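Local structure of PlaB phospholipase (Legionella pneumophila, 6ZTI) at residues Gln371-Arg383 against Thr392-Ile404. The protein is a phospholipase of the alpha/beta hydrolase class, and probably a virulence factor, whose activity is controlled by NAD(H)-mediated tetramerization. Residues are numbered along the deposited sequence; the frame is centred on the assembly and turned at random.
With SND (thionicotinamide-adenine-dinucleotide), chain J.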
loop_
_atom_site.group_PDB
_atom_site.type_symbol
_atom_site.label_atom_id
_atom_site.label_comp_id
_atom_site.label_asym_id
_atom_site.label_seq_id
_atom_site.Cartn_x
_atom_site.Cartn_y
_atom_site.Cartn_z
ATOM N N GLN B 371 -26.883 18.715 -12.022
ATOM C CA GLN B 371 -27.128 19.795 -11.084
ATOM C C GLN B 371 -28.581 19.886 -10.628
ATOM O O GLN B 371 -28.893 20.709 -9.763
ATOM C CB GLN B 371 -26.727 21.130 -11.729
ATOM C CG GLN B 371 -25.312 21.167 -12.327
ATOM C CD GLN B 371 -24.233 21.346 -11.279
ATOM O OE1 GLN B 371 -24.485 21.873 -10.207
ATOM N NE2 GLN B 371 -23.020 20.904 -11.590
ATOM N N ALA B 372 -29.472 19.063 -11.163
ATOM C CA ALA B 372 -30.899 19.232 -10.925
ATOM C C ALA B 372 -31.494 18.247 -9.915
ATOM O O ALA B 372 -32.717 18.198 -9.774
ATOM C CB ALA B 372 -31.658 19.118 -12.243
ATOM N N LEU B 373 -30.684 17.466 -9.207
ATOM C CA LEU B 373 -31.274 16.525 -8.261
ATOM C C LEU B 373 -32.023 17.279 -7.155
ATOM O O LEU B 373 -31.619 18.371 -6.760
ATOM C CB LEU B 373 -30.197 15.642 -7.649
ATOM C CG LEU B 373 -29.750 14.413 -8.451
ATOM C CD1 LEU B 373 -30.844 13.377 -8.408
ATOM C CD2 LEU B 373 -29.449 14.722 -9.898
ATOM N N PRO B 374 -33.116 16.726 -6.631
ATOM C CA PRO B 374 -33.775 17.372 -5.484
ATOM C C PRO B 374 -32.808 17.554 -4.323
ATOM O O PRO B 374 -32.010 16.669 -4.023
ATOM C CB PRO B 374 -34.906 16.403 -5.128
ATOM C CG PRO B 374 -35.210 15.704 -6.408
ATOM C CD PRO B 374 -33.864 15.547 -7.093
ATOM N N ALA B 375 -32.876 18.726 -3.681
ATOM C CA ALA B 375 -32.059 18.991 -2.502
ATOM C C ALA B 375 -32.400 18.016 -1.381
ATOM O O ALA B 375 -33.568 17.853 -1.027
ATOM C CB ALA B 375 -32.280 20.419 -2.022
ATOM N N GLY B 376 -31.375 17.396 -0.800
ATOM C CA GLY B 376 -31.578 16.383 0.220
ATOM C C GLY B 376 -31.698 14.963 -0.292
ATOM O O GLY B 376 -32.004 14.062 0.497
ATOM N N PHE B 377 -31.465 14.727 -1.587
ATOM C CA PHE B 377 -31.600 13.383 -2.142
ATOM C C PHE B 377 -30.618 12.385 -1.529
ATOM O O PHE B 377 -30.885 11.183 -1.539
ATOM C CB PHE B 377 -31.394 13.435 -3.662
ATOM C CG PHE B 377 -29.941 13.492 -4.063
ATOM C CD1 PHE B 377 -29.214 14.673 -3.950
ATOM C CD2 PHE B 377 -29.296 12.358 -4.536
ATOM C CE1 PHE B 377 -27.869 14.716 -4.297
ATOM C CE2 PHE B 377 -27.952 12.394 -4.874
ATOM C CZ PHE B 377 -27.242 13.565 -4.774
ATOM N N PHE B 378 -29.504 12.850 -0.980
ATOM C CA PHE B 378 -28.338 12.011 -0.709
ATOM C C PHE B 378 -28.196 11.717 0.775
ATOM O O PHE B 378 -28.314 12.618 1.607
ATOM C CB PHE B 378 -27.083 12.708 -1.212
ATOM C CG PHE B 378 -25.800 12.044 -0.821
ATOM C CD1 PHE B 378 -25.190 12.334 0.389
ATOM C CD2 PHE B 378 -25.160 11.184 -1.705
ATOM C CE1 PHE B 378 -23.979 11.749 0.735
ATOM C CE2 PHE B 378 -23.946 10.591 -1.371
ATOM C CZ PHE B 378 -23.355 10.875 -0.150
ATOM N N VAL B 379 -27.917 10.462 1.099
ATOM C CA VAL B 379 -27.567 10.057 2.454
ATOM C C VAL B 379 -26.101 9.641 2.558
ATOM O O VAL B 379 -25.387 10.091 3.455
ATOM C CB VAL B 379 -28.495 8.930 2.960
ATOM C CG1 VAL B 379 -28.133 8.586 4.411
ATOM C CG2 VAL B 379 -29.960 9.335 2.824
ATOM N N ASP B 380 -25.639 8.768 1.662
ATOM C CA ASP B 380 -24.303 8.198 1.804
ATOM C C ASP B 380 -23.753 7.716 0.465
ATOM O O ASP B 380 -24.490 7.398 -0.466
ATOM C CB ASP B 380 -24.314 7.023 2.798
ATOM C CG ASP B 380 -22.929 6.483 3.084
ATOM O OD1 ASP B 380 -22.099 7.255 3.610
ATOM O OD2 ASP B 380 -22.681 5.288 2.804
ATOM N N ARG B 381 -22.432 7.615 0.403
ATOM C CA ARG B 381 -21.778 6.872 -0.661
ATOM C C ARG B 381 -20.568 6.157 -0.087
ATOM O O ARG B 381 -19.908 6.646 0.830
ATOM C CB ARG B 381 -21.345 7.778 -1.836
ATOM C CG ARG B 381 -20.301 8.795 -1.471
ATOM C CD ARG B 381 -20.189 9.871 -2.538
ATOM N NE ARG B 381 -18.916 10.583 -2.493
ATOM C CZ ARG B 381 -18.577 11.544 -3.355
ATOM N NH1 ARG B 381 -19.417 11.906 -4.311
ATOM N NH2 ARG B 381 -17.400 12.139 -3.276
ATOM N N GLN B 382 -20.273 4.993 -0.656
ATOM C CA GLN B 382 -19.147 4.183 -0.224
ATOM C C GLN B 382 -18.587 3.503 -1.457
ATOM O O GLN B 382 -19.342 3.100 -2.341
ATOM C CB GLN B 382 -19.564 3.135 0.829
ATOM C CG GLN B 382 -18.548 2.909 1.948
ATOM C CD GLN B 382 -18.954 1.834 2.974
ATOM O OE1 GLN B 382 -19.017 0.642 2.660
ATOM N NE2 GLN B 382 -19.188 2.261 4.216
ATOM N N ARG B 383 -17.268 3.397 -1.528
ATOM C CA ARG B 383 -16.620 2.656 -2.594
ATOM C C ARG B 383 -15.872 1.490 -1.979
ATOM O O ARG B 383 -15.139 1.662 -0.998
ATOM C CB ARG B 383 -15.654 3.515 -3.422
ATOM C CG ARG B 383 -15.271 2.832 -4.735
ATOM C CD ARG B 383 -14.380 3.705 -5.612
ATOM N NE ARG B 383 -13.050 3.886 -5.040
ATOM C CZ ARG B 383 -12.070 4.561 -5.629
ATOM N NH1 ARG B 383 -12.270 5.121 -6.814
ATOM N NH2 ARG B 383 -10.883 4.666 -5.037
ATOM N N THR B 392 -21.475 2.271 -3.932
ATOM C CA THR B 392 -22.816 2.170 -3.369
ATOM C C THR B 392 -23.305 3.555 -2.960
ATOM O O THR B 392 -22.666 4.230 -2.147
ATOM C CB THR B 392 -22.830 1.198 -2.181
ATOM O OG1 THR B 392 -22.472 -0.122 -2.630
ATOM C CG2 THR B 392 -24.190 1.135 -1.570
ATOM N N TYR B 393 -24.438 3.968 -3.513
ATOM C CA TYR B 393 -25.119 5.190 -3.106
ATOM C C TYR B 393 -26.355 4.833 -2.301
ATOM O O TYR B 393 -27.051 3.866 -2.611
ATOM C CB TYR B 393 -25.551 6.035 -4.315
ATOM C CG TYR B 393 -24.603 7.173 -4.673
ATOM C CD1 TYR B 393 -23.322 6.919 -5.106
ATOM C CD2 TYR B 393 -25.015 8.489 -4.595
ATOM C CE1 TYR B 393 -22.460 7.942 -5.433
ATOM C CE2 TYR B 393 -24.156 9.532 -4.926
ATOM C CZ TYR B 393 -22.888 9.252 -5.353
ATOM O OH TYR B 393 -22.032 10.284 -5.682
ATOM N N PHE B 394 -26.636 5.648 -1.297
ATOM C CA PHE B 394 -27.800 5.524 -0.439
ATOM C C PHE B 394 -28.568 6.831 -0.537
ATOM O O PHE B 394 -28.013 7.904 -0.248
ATOM C CB PHE B 394 -27.343 5.230 0.993
ATOM C CG PHE B 394 -28.433 4.768 1.914
ATOM C CD1 PHE B 394 -29.343 3.794 1.513
ATOM C CD2 PHE B 394 -28.515 5.274 3.201
ATOM C CE1 PHE B 394 -30.326 3.378 2.369
ATOM C CE2 PHE B 394 -29.492 4.854 4.057
ATOM C CZ PHE B 394 -30.405 3.911 3.640
ATOM N N LEU B 395 -29.833 6.740 -0.942
ATOM C CA LEU B 395 -30.624 7.895 -1.322
ATOM C C LEU B 395 -31.934 7.920 -0.556
ATOM O O LEU B 395 -32.493 6.876 -0.201
ATOM C CB LEU B 395 -30.955 7.892 -2.828
ATOM C CG LEU B 395 -29.789 7.671 -3.784
ATOM C CD1 LEU B 395 -30.350 7.571 -5.207
ATOM C CD2 LEU B 395 -28.755 8.762 -3.675
ATOM N N ASP B 396 -32.434 9.134 -0.351
ATOM C CA ASP B 396 -33.745 9.347 0.247
ATOM C C ASP B 396 -34.778 9.247 -0.864
ATOM O O ASP B 396 -34.877 10.131 -1.720
ATOM C CB ASP B 396 -33.796 10.700 0.952
ATOM C CG ASP B 396 -35.075 10.913 1.738
ATOM O OD1 ASP B 396 -36.156 10.525 1.248
ATOM O OD2 ASP B 396 -35.001 11.477 2.854
ATOM N N TYR B 397 -35.550 8.168 -0.859
ATOM C CA TYR B 397 -36.490 7.957 -1.946
ATOM C C TYR B 397 -37.615 8.982 -1.919
ATOM O O TYR B 397 -38.079 9.433 -2.969
ATOM C CB TYR B 397 -37.073 6.554 -1.879
ATOM C CG TYR B 397 -38.128 6.347 -2.939
ATOM C CD1 TYR B 397 -39.453 6.674 -2.697
ATOM C CD2 TYR B 397 -37.789 5.864 -4.201
ATOM C CE1 TYR B 397 -40.419 6.501 -3.667
ATOM C CE2 TYR B 397 -38.748 5.689 -5.179
ATOM C CZ TYR B 397 -40.063 6.018 -4.905
ATOM O OH TYR B 397 -41.041 5.846 -5.860
ATOM N N ASP B 398 -38.104 9.327 -0.739
ATOM C CA ASP B 398 -39.244 10.232 -0.687
ATOM C C ASP B 398 -38.856 11.635 -1.130
ATOM O O ASP B 398 -39.674 12.340 -1.719
ATOM C CB ASP B 398 -39.835 10.238 0.722
ATOM C CG ASP B 398 -40.467 8.905 1.084
ATOM O OD1 ASP B 398 -41.226 8.354 0.256
ATOM O OD2 ASP B 398 -40.187 8.398 2.184
ATOM N N ILE B 399 -37.616 12.048 -0.879
ATOM C CA ILE B 399 -37.175 13.353 -1.351
ATOM C C ILE B 399 -36.962 13.321 -2.858
ATOM O O ILE B 399 -37.291 14.278 -3.569
ATOM C CB ILE B 399 -35.901 13.777 -0.595
ATOM C CG1 ILE B 399 -36.253 14.137 0.852
ATOM C CG2 ILE B 399 -35.200 14.926 -1.324
ATOM C CD1 ILE B 399 -35.077 14.493 1.745
ATOM N N MET B 400 -36.402 12.222 -3.368
ATOM C CA MET B 400 -36.215 12.069 -4.809
ATOM C C MET B 400 -37.544 12.094 -5.541
ATOM O O MET B 400 -37.727 12.850 -6.499
ATOM C CB MET B 400 -35.504 10.752 -5.106
ATOM C CG MET B 400 -34.152 10.645 -4.500
ATOM S SD MET B 400 -32.931 10.217 -5.715
ATOM C CE MET B 400 -33.049 11.659 -6.766
ATOM N N GLU B 401 -38.475 11.234 -5.123
ATOM C CA GLU B 401 -39.761 11.135 -5.801
ATOM C C GLU B 401 -40.496 12.468 -5.771
ATOM O O GLU B 401 -40.987 12.943 -6.800
ATOM C CB GLU B 401 -40.604 10.035 -5.146
ATOM C CG GLU B 401 -41.812 9.585 -5.965
ATOM C CD GLU B 401 -43.043 10.461 -5.777
ATOM O OE1 GLU B 401 -43.152 11.157 -4.740
ATOM O OE2 GLU B 401 -43.914 10.439 -6.676
ATOM N N GLY B 402 -40.574 13.093 -4.595
ATOM C CA GLY B 402 -41.301 14.343 -4.483
ATOM C C GLY B 402 -40.725 15.435 -5.360
ATOM O O GLY B 402 -41.465 16.263 -5.898
ATOM N N GLY B 403 -39.410 15.446 -5.534
ATOM C CA GLY B 403 -38.785 16.496 -6.310
ATOM C C GLY B 403 -38.741 16.243 -7.803
ATOM O O GLY B 403 -38.720 17.185 -8.595
ATOM N N ILE B 404 -38.706 14.980 -8.204
ATOM C CA ILE B 404 -38.604 14.641 -9.617
ATOM C C ILE B 404 -39.983 14.551 -10.262
ATOM O O ILE B 404 -40.167 14.950 -11.417
ATOM C CB ILE B 404 -37.797 13.330 -9.756
ATOM C CG1 ILE B 404 -36.314 13.621 -9.500
ATOM C CG2 ILE B 404 -38.004 12.681 -11.118
ATOM C CD1 ILE B 404 -35.435 12.380 -9.403
HETATM P PA SND J . -24.759 17.925 -2.458
HETATM O O1A SND J . -24.464 18.659 -3.737
HETATM O O2A SND J . -24.216 18.511 -1.205
HETATM O O5B SND J . -24.224 16.406 -2.605
HETATM C C5B SND J . -24.363 15.382 -1.605
HETATM C C4B SND J . -23.449 14.260 -2.036
HETATM O O4B SND J . -23.873 13.732 -3.316
HETATM C C3B SND J . -22.000 14.672 -2.244
HETATM O O3B SND J . -21.187 13.534 -2.052
HETATM C C2B SND J . -21.989 15.103 -3.706
HETATM O O2B SND J . -20.673 15.053 -4.243
HETATM C C1B SND J . -22.905 14.033 -4.308
HETATM N N9A SND J . -23.601 14.439 -5.522
HETATM C C8A SND J . -24.166 15.658 -5.798
HETATM N N7A SND J . -24.724 15.733 -6.982
HETATM C C5A SND J . -24.511 14.474 -7.527
HETATM C C6A SND J . -24.862 13.902 -8.763
HETATM N N6A SND J . -25.504 14.560 -9.727
HETATM N N1A SND J . -24.521 12.609 -8.979
HETATM C C2A SND J . -23.866 11.948 -8.020
HETATM N N3A SND J . -23.463 12.389 -6.825
HETATM C C4A SND J . -23.821 13.667 -6.636
HETATM O O3 SND J . -26.317 17.714 -2.221
HETATM P PN SND J . -27.628 18.551 -2.571
HETATM O O1N SND J . -27.353 19.994 -2.375
HETATM O O2N SND J . -28.755 17.920 -1.860
HETATM O O5D SND J . -27.714 18.282 -4.143
HETATM C C5D SND J . -28.929 18.541 -4.879
HETATM C C4D SND J . -28.569 18.912 -6.297
HETATM O O4D SND J . -28.025 20.251 -6.340
HETATM C C3D SND J . -27.524 18.025 -6.967
HETATM O O3D SND J . -27.865 17.915 -8.337
HETATM C C2D SND J . -26.238 18.832 -6.821
HETATM O O2D SND J . -25.299 18.510 -7.842
HETATM C C1D SND J . -26.783 20.238 -6.999
HETATM N N1N SND J . -25.888 21.279 -6.342
HETATM C C2N SND J . -25.375 22.258 -7.105
HETATM C C3N SND J . -24.632 23.268 -6.526
HETATM C C7N SND J . -24.049 24.365 -7.343
HETATM S S7N SND J . -23.247 25.634 -6.622
HETATM N N7N SND J . -24.195 24.281 -8.649
HETATM C C4N SND J . -24.426 23.233 -5.150
HETATM C C5N SND J . -24.951 22.203 -4.396
HETATM C C6N SND J . -25.687 21.226 -5.013
HETATM O O HOH W 1 -23.596 3.962 0.824
HETATM O O HOH W 2 -19.528 0.029 -2.704
#
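Gln382 and Thr392 exchange two backbone hydrogen bonds, and Thr392 N reaches Gln382 O at 2.8 Å almost in a straight line (N-H...O 178°). Further along, Phe394 N donates to Asp380 O. Phe394 O accepts twice, from Val379 N at 2.9 Å and from Asp380 N at 3.2 Å. Two residues thus face one, a classic beta bulge in this antiparallel hairpin of strands 378-383 and 390-396. Asp396 N then binds Phe377 O, and Asp396 N-caps helix 397-404 through OD1, which takes Ile399 N from above the carboxylate plane. Its OD2 accepts from Asn338 ND2.

The face with Phe378, Arg381 and Tyr393 packs against one bound thionicotinamide-adenine-dinucleotide. Phe378 lays one ring face on ribose C4B and turns its CE2 edge to Tyr393 CE2, 3.7 Å away. CB of Arg381 sits over the Tyr393 ring. From there the chain stretches out past the ring, and NH1 makes a weak bond to Tyr393 OH. That hydroxyl donates to adenine N3A at 2.8 Å. NE of Arg381 forms a salt bridge with O2A of a second dinucleotide, whose N6A is hydrogen-bonded to Tyr393 OH, and NH2 binds Val208 O of the second subunit.

Apolar contacts join Leu373 and the type II turn 374-377 to helix 397-404. Pro374 CG rests on Gly403 CA at 3.7 Å, where the glycine has no side chain to obstruct it. Met400 folds back at its thioether (chi3 63°), which brings CE to Leu373 CD1, a tight 3.2 Å, and to Phe377 CB.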